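Local coordinates for protein precorrin-8x Methyl Mutase (Thermus thermophilus, PDB 1V9C) that probably catalyses the methyl-group migration of precorrin-8X, an isomerisation on the pathway to adenosylcobalamin, at residues A151-V156 against A176-I181; F139-V144 against K170-E175. All coordinates share one frame; numbering follows the deposited sequence.

Contact 1 (A151-V156 against A176-I181)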
ATOM      1  N   ALA B 151     -25.429  -9.055 -10.152  1.00 53.37           N
ATOM      2  CA  ALA B 151     -24.477  -9.279  -9.071  1.00 47.93           C
ATOM      3  C   ALA B 151     -24.788  -8.263  -7.968  1.00 45.08           C
ATOM      4  O   ALA B 151     -25.008  -7.087  -8.255  1.00 40.17           O
ATOM      5  CB  ALA B 151     -23.054  -9.100  -9.580  1.00 46.13           C
ATOM      6  N   ARG B 152     -24.834  -8.725  -6.719  1.00 45.19           N
ATOM      7  CA  ARG B 152     -25.133  -7.847  -5.585  1.00 48.27           C
ATOM      8  C   ARG B 152     -24.133  -7.940  -4.418  1.00 47.67           C
ATOM      9  O   ARG B 152     -24.391  -8.585  -3.392  1.00 43.43           O
ATOM     10  CB  ARG B 152     -26.561  -8.109  -5.071  1.00 49.32           C
ATOM     11  CG  ARG B 152     -27.660  -7.815  -6.095  1.00 51.18           C
ATOM     12  CD  ARG B 152     -27.480  -6.429  -6.718  1.00 53.19           C
ATOM     13  NE  ARG B 152     -28.446  -6.164  -7.778  1.00 52.20           N
ATOM     14  CZ  ARG B 152     -28.317  -5.206  -8.692  1.00 56.10           C
ATOM     15  NH1 ARG B 152     -27.254  -4.414  -8.685  1.00 56.20           N
ATOM     16  NH2 ARG B 152     -29.257  -5.034  -9.611  1.00 56.36           N
ATOM     17  N   PRO B 153     -22.966  -7.296  -4.568  1.00 47.34           N
ATOM     18  CA  PRO B 153     -21.950  -7.315  -3.508  1.00 44.60           C
ATOM     19  C   PRO B 153     -22.502  -6.503  -2.340  1.00 41.70           C
ATOM     20  O   PRO B 153     -23.224  -5.533  -2.551  1.00 42.83           O
ATOM     21  CB  PRO B 153     -20.756  -6.621  -4.157  1.00 45.09           C
ATOM     22  CG  PRO B 153     -20.970  -6.829  -5.630  1.00 48.03           C
ATOM     23  CD  PRO B 153     -22.456  -6.628  -5.776  1.00 45.47           C
ATOM     24  N   ALA B 154     -22.181  -6.891  -1.116  1.00 37.25           N
ATOM     25  CA  ALA B 154     -22.678  -6.144   0.032  1.00 35.97           C
ATOM     26  C   ALA B 154     -22.155  -4.717  -0.008  1.00 34.47           C
ATOM     27  O   ALA B 154     -22.893  -3.782   0.297  1.00 36.58           O
ATOM     28  CB  ALA B 154     -22.256  -6.824   1.335  1.00 37.54           C
ATOM     29  N   LEU B 155     -20.887  -4.547  -0.391  1.00 32.66           N
ATOM     30  CA  LEU B 155     -20.276  -3.215  -0.464  1.00 32.21           C
ATOM     31  C   LEU B 155     -19.070  -3.189  -1.388  1.00 31.65           C
ATOM     32  O   LEU B 155     -18.327  -4.159  -1.473  1.00 32.65           O
ATOM     33  CB  LEU B 155     -19.848  -2.747   0.934  1.00 30.83           C
ATOM     34  CG  LEU B 155     -18.925  -1.516   1.006  1.00 31.23           C
ATOM     35  CD1 LEU B 155     -19.646  -0.236   0.528  1.00 20.31           C
ATOM     36  CD2 LEU B 155     -18.463  -1.353   2.445  1.00 26.16           C
ATOM     37  N   VAL B 156     -18.864  -2.064  -2.060  1.00 31.67           N
ATOM     38  CA  VAL B 156     -17.740  -1.933  -2.978  1.00 30.29           C
ATOM     39  C   VAL B 156     -16.882  -0.704  -2.682  1.00 33.24           C
ATOM     40  O   VAL B 156     -17.365   0.424  -2.695  1.00 29.08           O
ATOM     41  CB  VAL B 156     -18.220  -1.844  -4.455  1.00 31.71           C
ATOM     42  CG1 VAL B 156     -17.022  -1.656  -5.387  1.00 23.83           C
ATOM     43  CG2 VAL B 156     -18.977  -3.096  -4.827  1.00 26.22           C
ATOM     44  N   ALA B 176     -24.078   3.430  -9.635  1.00 45.96           N
ATOM     45  CA  ALA B 176     -24.536   2.049  -9.616  1.00 46.02           C
ATOM     46  C   ALA B 176     -25.440   1.747  -8.418  1.00 47.83           C
ATOM     47  O   ALA B 176     -25.457   2.502  -7.436  1.00 45.66           O
ATOM     48  CB  ALA B 176     -23.336   1.118  -9.617  1.00 44.68           C
ATOM     49  N   PRO B 177     -26.207   0.636  -8.493  1.00 47.51           N
ATOM     50  CA  PRO B 177     -27.154   0.136  -7.487  1.00 47.52           C
ATOM     51  C   PRO B 177     -26.553  -0.742  -6.384  1.00 47.38           C
ATOM     52  O   PRO B 177     -27.068  -1.826  -6.098  1.00 44.25           O
ATOM     53  CB  PRO B 177     -28.141  -0.653  -8.332  1.00 43.46           C
ATOM     54  CG  PRO B 177     -27.232  -1.322  -9.277  1.00 39.52           C
ATOM     55  CD  PRO B 177     -26.331  -0.167  -9.724  1.00 46.66           C
ATOM     56  N   VAL B 178     -25.476  -0.276  -5.763  1.00 46.07           N
ATOM     57  CA  VAL B 178     -24.825  -1.027  -4.692  1.00 42.65           C
ATOM     58  C   VAL B 178     -24.156  -0.007  -3.778  1.00 38.70           C
ATOM     59  O   VAL B 178     -23.704   1.044  -4.237  1.00 41.61           O
ATOM     60  CB  VAL B 178     -23.760  -2.005  -5.263  1.00 43.55           C
ATOM     61  CG1 VAL B 178     -22.557  -1.234  -5.769  1.00 40.62           C
ATOM     62  CG2 VAL B 178     -23.341  -2.995  -4.209  1.00 45.71           C
ATOM     63  N   PRO B 179     -24.103  -0.279  -2.472  1.00 32.49           N
ATOM     64  CA  PRO B 179     -23.451   0.734  -1.644  1.00 35.11           C
ATOM     65  C   PRO B 179     -21.958   0.808  -1.957  1.00 32.34           C
ATOM     66  O   PRO B 179     -21.352  -0.171  -2.383  1.00 26.87           O
ATOM     67  CB  PRO B 179     -23.759   0.268  -0.224  1.00 36.39           C
ATOM     68  CG  PRO B 179     -23.853  -1.202  -0.367  1.00 37.81           C
ATOM     69  CD  PRO B 179     -24.573  -1.414  -1.665  1.00 32.87           C
ATOM     70  N   TRP B 180     -21.365   1.976  -1.776  1.00 29.56           N
ATOM     71  CA  TRP B 180     -19.952   2.095  -2.070  1.00 31.88           C
ATOM     72  C   TRP B 180     -19.269   3.225  -1.322  1.00 29.05           C
ATOM     73  O   TRP B 180     -19.923   4.065  -0.700  1.00 27.33           O
ATOM     74  CB  TRP B 180     -19.765   2.312  -3.569  1.00 31.08           C
ATOM     75  CG  TRP B 180     -20.693   3.372  -4.101  1.00 34.65           C
ATOM     76  CD1 TRP B 180     -21.872   3.171  -4.765  1.00 33.24           C
ATOM     77  CD2 TRP B 180     -20.543   4.793  -3.973  1.00 32.31           C
ATOM     78  NE1 TRP B 180     -22.462   4.377  -5.060  1.00 33.61           N
ATOM     79  CE2 TRP B 180     -21.671   5.389  -4.588  1.00 36.92           C
ATOM     80  CE3 TRP B 180     -19.567   5.620  -3.403  1.00 34.98           C
ATOM     81  CZ2 TRP B 180     -21.851   6.776  -4.644  1.00 33.58           C
ATOM     82  CZ3 TRP B 180     -19.745   6.999  -3.456  1.00 31.52           C
ATOM     83  CH2 TRP B 180     -20.878   7.563  -4.077  1.00 37.81           C
ATOM     84  N   ILE B 181     -17.943   3.214  -1.402  1.00 27.45           N
ATOM     85  CA  ILE B 181     -17.084   4.231  -0.808  1.00 22.88           C
ATOM     86  C   ILE B 181     -16.020   4.434  -1.869  1.00 24.99           C
ATOM     87  O   ILE B 181     -15.399   3.472  -2.348  1.00 26.67           O
ATOM     88  CB  ILE B 181     -16.401   3.775   0.470  1.00 23.25           C
ATOM     89  CG1 ILE B 181     -17.441   3.308   1.490  1.00 24.50           C
ATOM     90  CG2 ILE B 181     -15.566   4.935   1.028  1.00 23.16           C
ATOM     91  CD1 ILE B 181     -16.845   2.911   2.811  1.00 28.98           C
TER

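Contact 2 (F139-V144 against K170-E175)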
ATOM      1  N   PHE B 139     -10.999  -3.664 -13.648  1.00 39.07           N
ATOM      2  CA  PHE B 139     -11.656  -4.653 -12.816  1.00 40.02           C
ATOM      3  C   PHE B 139     -12.959  -4.044 -12.289  1.00 37.18           C
ATOM      4  O   PHE B 139     -14.001  -4.689 -12.283  1.00 37.75           O
ATOM      5  CB  PHE B 139     -10.757  -5.053 -11.644  1.00 41.07           C
ATOM      6  CG  PHE B 139     -11.419  -5.982 -10.665  1.00 39.96           C
ATOM      7  CD1 PHE B 139     -11.698  -7.297 -11.014  1.00 35.11           C
ATOM      8  CD2 PHE B 139     -11.784  -5.531  -9.400  1.00 39.30           C
ATOM      9  CE1 PHE B 139     -12.332  -8.155 -10.120  1.00 37.72           C
ATOM     10  CE2 PHE B 139     -12.423  -6.386  -8.493  1.00 41.94           C
ATOM     11  CZ  PHE B 139     -12.696  -7.699  -8.853  1.00 36.26           C
ATOM     12  N   LEU B 140     -12.886  -2.791 -11.859  1.00 34.15           N
ATOM     13  CA  LEU B 140     -14.048  -2.089 -11.318  1.00 34.74           C
ATOM     14  C   LEU B 140     -15.112  -1.867 -12.397  1.00 35.49           C
ATOM     15  O   LEU B 140     -16.302  -1.803 -12.104  1.00 30.75           O
ATOM     16  CB  LEU B 140     -13.615  -0.745 -10.730  1.00 29.64           C
ATOM     17  CG  LEU B 140     -14.711   0.040 -10.010  1.00 30.37           C
ATOM     18  CD1 LEU B 140     -15.317  -0.822  -8.900  1.00 32.31           C
ATOM     19  CD2 LEU B 140     -14.116   1.313  -9.434  1.00 27.73           C
ATOM     20  N   LEU B 141     -14.669  -1.744 -13.642  1.00 38.13           N
ATOM     21  CA  LEU B 141     -15.584  -1.566 -14.761  1.00 39.42           C
ATOM     22  C   LEU B 141     -16.270  -2.890 -15.073  1.00 40.07           C
ATOM     23  O   LEU B 141     -17.475  -2.930 -15.284  1.00 43.78           O
ATOM     24  CB  LEU B 141     -14.830  -1.075 -15.991  1.00 37.17           C
ATOM     25  CG  LEU B 141     -14.525   0.413 -15.986  1.00 34.79           C
ATOM     26  CD1 LEU B 141     -13.731   0.761 -17.228  1.00 40.24           C
ATOM     27  CD2 LEU B 141     -15.824   1.202 -15.934  1.00 33.28           C
ATOM     28  N   ALA B 142     -15.500  -3.972 -15.106  1.00 43.42           N
ATOM     29  CA  ALA B 142     -16.068  -5.291 -15.369  1.00 44.61           C
ATOM     30  C   ALA B 142     -17.100  -5.552 -14.280  1.00 44.50           C
ATOM     31  O   ALA B 142     -18.252  -5.853 -14.570  1.00 46.23           O
ATOM     32  CB  ALA B 142     -14.982  -6.356 -15.333  1.00 43.52           C
ATOM     33  N   LEU B 143     -16.679  -5.402 -13.025  1.00 44.85           N
ATOM     34  CA  LEU B 143     -17.565  -5.605 -11.881  1.00 44.08           C
ATOM     35  C   LEU B 143     -18.828  -4.753 -11.965  1.00 41.72           C
ATOM     36  O   LEU B 143     -19.913  -5.219 -11.636  1.00 44.15           O
ATOM     37  CB  LEU B 143     -16.835  -5.284 -10.566  1.00 42.79           C
ATOM     38  CG  LEU B 143     -17.679  -5.313  -9.280  1.00 42.67           C
ATOM     39  CD1 LEU B 143     -18.316  -6.701  -9.114  1.00 39.66           C
ATOM     40  CD2 LEU B 143     -16.809  -4.968  -8.063  1.00 38.93           C
ATOM     41  N   VAL B 144     -18.694  -3.505 -12.392  1.00 43.43           N
ATOM     42  CA  VAL B 144     -19.862  -2.633 -12.478  1.00 47.62           C
ATOM     43  C   VAL B 144     -20.845  -3.109 -13.535  1.00 50.50           C
ATOM     44  O   VAL B 144     -22.054  -2.950 -13.383  1.00 53.32           O
ATOM     45  CB  VAL B 144     -19.457  -1.181 -12.775  1.00 45.07           C
ATOM     46  CG1 VAL B 144     -20.680  -0.359 -13.148  1.00 45.16           C
ATOM     47  CG2 VAL B 144     -18.785  -0.587 -11.546  1.00 45.29           C
ATOM     48  N   LYS B 170     -14.566   4.976 -11.469  1.00 31.73           N
ATOM     49  CA  LYS B 170     -15.214   5.426 -10.256  1.00 35.60           C
ATOM     50  C   LYS B 170     -16.610   5.959 -10.570  1.00 39.41           C
ATOM     51  O   LYS B 170     -17.560   5.679  -9.841  1.00 39.19           O
ATOM     52  CB  LYS B 170     -14.344   6.474  -9.564  1.00 33.61           C
ATOM     53  CG  LYS B 170     -13.040   5.861  -9.058  1.00 31.26           C
ATOM     54  CD  LYS B 170     -12.043   6.886  -8.579  1.00 32.55           C
ATOM     55  CE  LYS B 170     -10.789   6.191  -8.067  1.00 28.70           C
ATOM     56  NZ  LYS B 170      -9.922   7.100  -7.290  1.00 19.86           N
ATOM     57  N   ARG B 171     -16.744   6.709 -11.659  1.00 41.96           N
ATOM     58  CA  ARG B 171     -18.056   7.221 -12.048  1.00 42.92           C
ATOM     59  C   ARG B 171     -18.989   6.029 -12.267  1.00 40.99           C
ATOM     60  O   ARG B 171     -20.106   5.997 -11.756  1.00 42.03           O
ATOM     61  CB  ARG B 171     -17.951   8.039 -13.334  1.00 47.93           C
ATOM     62  CG  ARG B 171     -18.247   9.518 -13.150  1.00 56.52           C
ATOM     63  CD  ARG B 171     -17.848  10.316 -14.390  1.00 63.70           C
ATOM     64  NE  ARG B 171     -16.395  10.409 -14.541  1.00 63.55           N
ATOM     65  CZ  ARG B 171     -15.779  10.822 -15.644  1.00 63.19           C
ATOM     66  NH1 ARG B 171     -16.481  11.183 -16.708  1.00 64.34           N
ATOM     67  NH2 ARG B 171     -14.456  10.881 -15.681  1.00 64.88           N
ATOM     68  N   ALA B 172     -18.522   5.033 -13.007  1.00 37.52           N
ATOM     69  CA  ALA B 172     -19.336   3.856 -13.257  1.00 35.36           C
ATOM     70  C   ALA B 172     -19.791   3.218 -11.946  1.00 41.53           C
ATOM     71  O   ALA B 172     -20.810   2.515 -11.907  1.00 41.22           O
ATOM     72  CB  ALA B 172     -18.560   2.854 -14.066  1.00 33.23           C
ATOM     73  N   LEU B 173     -19.038   3.454 -10.873  1.00 38.36           N
ATOM     74  CA  LEU B 173     -19.391   2.883  -9.578  1.00 34.77           C
ATOM     75  C   LEU B 173     -20.346   3.786  -8.791  1.00 32.67           C
ATOM     76  O   LEU B 173     -21.310   3.318  -8.182  1.00 27.40           O
ATOM     77  CB  LEU B 173     -18.125   2.628  -8.754  1.00 37.51           C
ATOM     78  CG  LEU B 173     -18.336   2.149  -7.315  1.00 38.70           C
ATOM     79  CD1 LEU B 173     -19.024   0.780  -7.330  1.00 38.86           C
ATOM     80  CD2 LEU B 173     -16.995   2.063  -6.599  1.00 42.37           C
ATOM     81  N   MET B 174     -20.073   5.085  -8.811  1.00 35.41           N
ATOM     82  CA  MET B 174     -20.890   6.060  -8.092  1.00 41.80           C
ATOM     83  C   MET B 174     -22.293   6.314  -8.654  1.00 46.04           C
ATOM     84  O   MET B 174     -23.024   7.153  -8.128  1.00 47.74           O
ATOM     85  CB  MET B 174     -20.156   7.385  -8.015  1.00 42.41           C
ATOM     86  CG  MET B 174     -18.936   7.364  -7.144  1.00 45.06           C
ATOM     87  SD  MET B 174     -18.190   8.970  -7.174  1.00 52.24           S
ATOM     88  CE  MET B 174     -17.358   8.904  -8.749  1.00 52.59           C
ATOM     89  N   GLU B 175     -22.663   5.596  -9.711  1.00 48.98           N
ATOM     90  CA  GLU B 175     -23.982   5.740 -10.331  1.00 49.88           C
ATOM     91  C   GLU B 175     -24.608   4.351 -10.434  1.00 49.19           C
ATOM     92  O   GLU B 175     -25.548   4.126 -11.199  1.00 50.87           O
ATOM     93  CB  GLU B 175     -23.837   6.369 -11.723  1.00 49.38           C
ATOM     94  CG  GLU B 175     -23.149   7.736 -11.693  1.00 56.42           C
ATOM     95  CD  GLU B 175     -22.902   8.325 -13.074  1.00 57.48           C
ATOM     96  OE1 GLU B 175     -22.253   7.653 -13.904  1.00 56.48           O
ATOM     97  OE2 GLU B 175     -23.351   9.466 -13.325  1.00 58.29           O
TER

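Contact 1 (A151-V156 against A176-I181)
V156 and W180 form a parallel bridge, their CA atoms 4.7 Å apart, where strands 155-158 and 180-183 begin to run side by side. Two backbone hydrogen bonds hold it. V156 N donates to P179 O at 3.1 Å, and V156 O receives I181 N at 3.1 Å, so V156 spends both its amide and its carbonyl on the residues flanking W180, as expected of a parallel ladder. W180 CA adds a CA-H...O contact to the same V156 O.

The remaining contacts are mostly apolar. V178 splits its two methyl groups: CG1, placed between its own backbone N and carbonyl carbon (chi1 72°), meets V156 CG2 at 4.1 Å, whereas V178 CG2 lies beside P153, near its carbonyl O and 4.1 Å from P153 CD. In both pairs the side chains meet at about a right angle. L155 reaches across with a single methyl, CD1, which lies 3.4 Å from P179 O and also approaches P179 CB and I181 CG1. Farther from the strands, the bent side chain of R152 puts NH1 3.1 Å from P177 CG, which meets the guanidinium obliquely; both residues are exposed.

Together the segments open the two strands of a beta-alpha-beta unit whose crossover is helix 166-174. One side is closed by helix 137-147, where I147 touches the side chains of R152, P177 and V178. Helix 55-65 lies against A154, P179 and I181, while strand 180-183 continues the sheet toward strand 49-51, W180 N bonding to S52 OG.

Contact 2 (F139-V144 against K170-E175)
V144 and L173 have the nearest CA atoms across the two segments, 6.2 Å apart. The helices run in nearly the same direction, with short axes inclined at 30° and 9.1 Å apart at closest approach. This is the side-by-side layering of helices on a doubly wound alpha/beta sheet: helix 137-147 leads into strand 155-158, and helix 166-174 leads on from it to strand 180-183.

No hydrogen bond links the two segments, and the interface is made by aliphatic groups. On the side nearer the sheet, the leucines L140 and L173 cross at about a right angle, and L173 CD2 is 4.1 Å from both CD1 and CD2 of L140. The CB of L140 is directed toward helix 166-174, and with CG anti to the backbone N (chi1 -174°) both its methyls meet that one methyl of L173. Farther from the sheet, A172 CB fits between L141 CD2 at 3.7 Å and V144 CG1 at 4.0 Å. V144 uses both methyls, CG1 against A172 CB and the carbonyl O of A172, CG2 against that same O and against CA and CB of L173. Replacing V144 with an alanine would probably open a gap beside A172 and L173 and leave A172 CB packed mainly on L141.

The CB of K170 is directed away, and its backbone N lies 4.2 Å from L140 CD2; its ammonium group is spent on the carbonyls of T183, G185 and P160. Within the second helix, K170 O accepts two backbone bonds, from L173 N at 2.9 Å and from M174 N at 2.8 Å.

In the fold
Both contacts are largely buried, but they lie in different layers. Contact 1 pairs the two strands of the beta-alpha-beta unit, and its R152 and P177 are exposed; contact 2 sets the crossover helix of that unit against the preceding helix 137-147, over the sheet, with L141 and A172 partly exposed. Their chemistry follows: backbone hydrogen bonds together with apolar packing in contact 1, no hydrogen bond across contact 2. Their centres are 10 Å apart, and along the chain their segments alternate, helix, strand, helix, strand. V156 joins the layers, its CG1 lying 3.7 Å from L173 CD1 and 4.0 Å from L140 CD1, while the indole of W180 packs on L173 and M174.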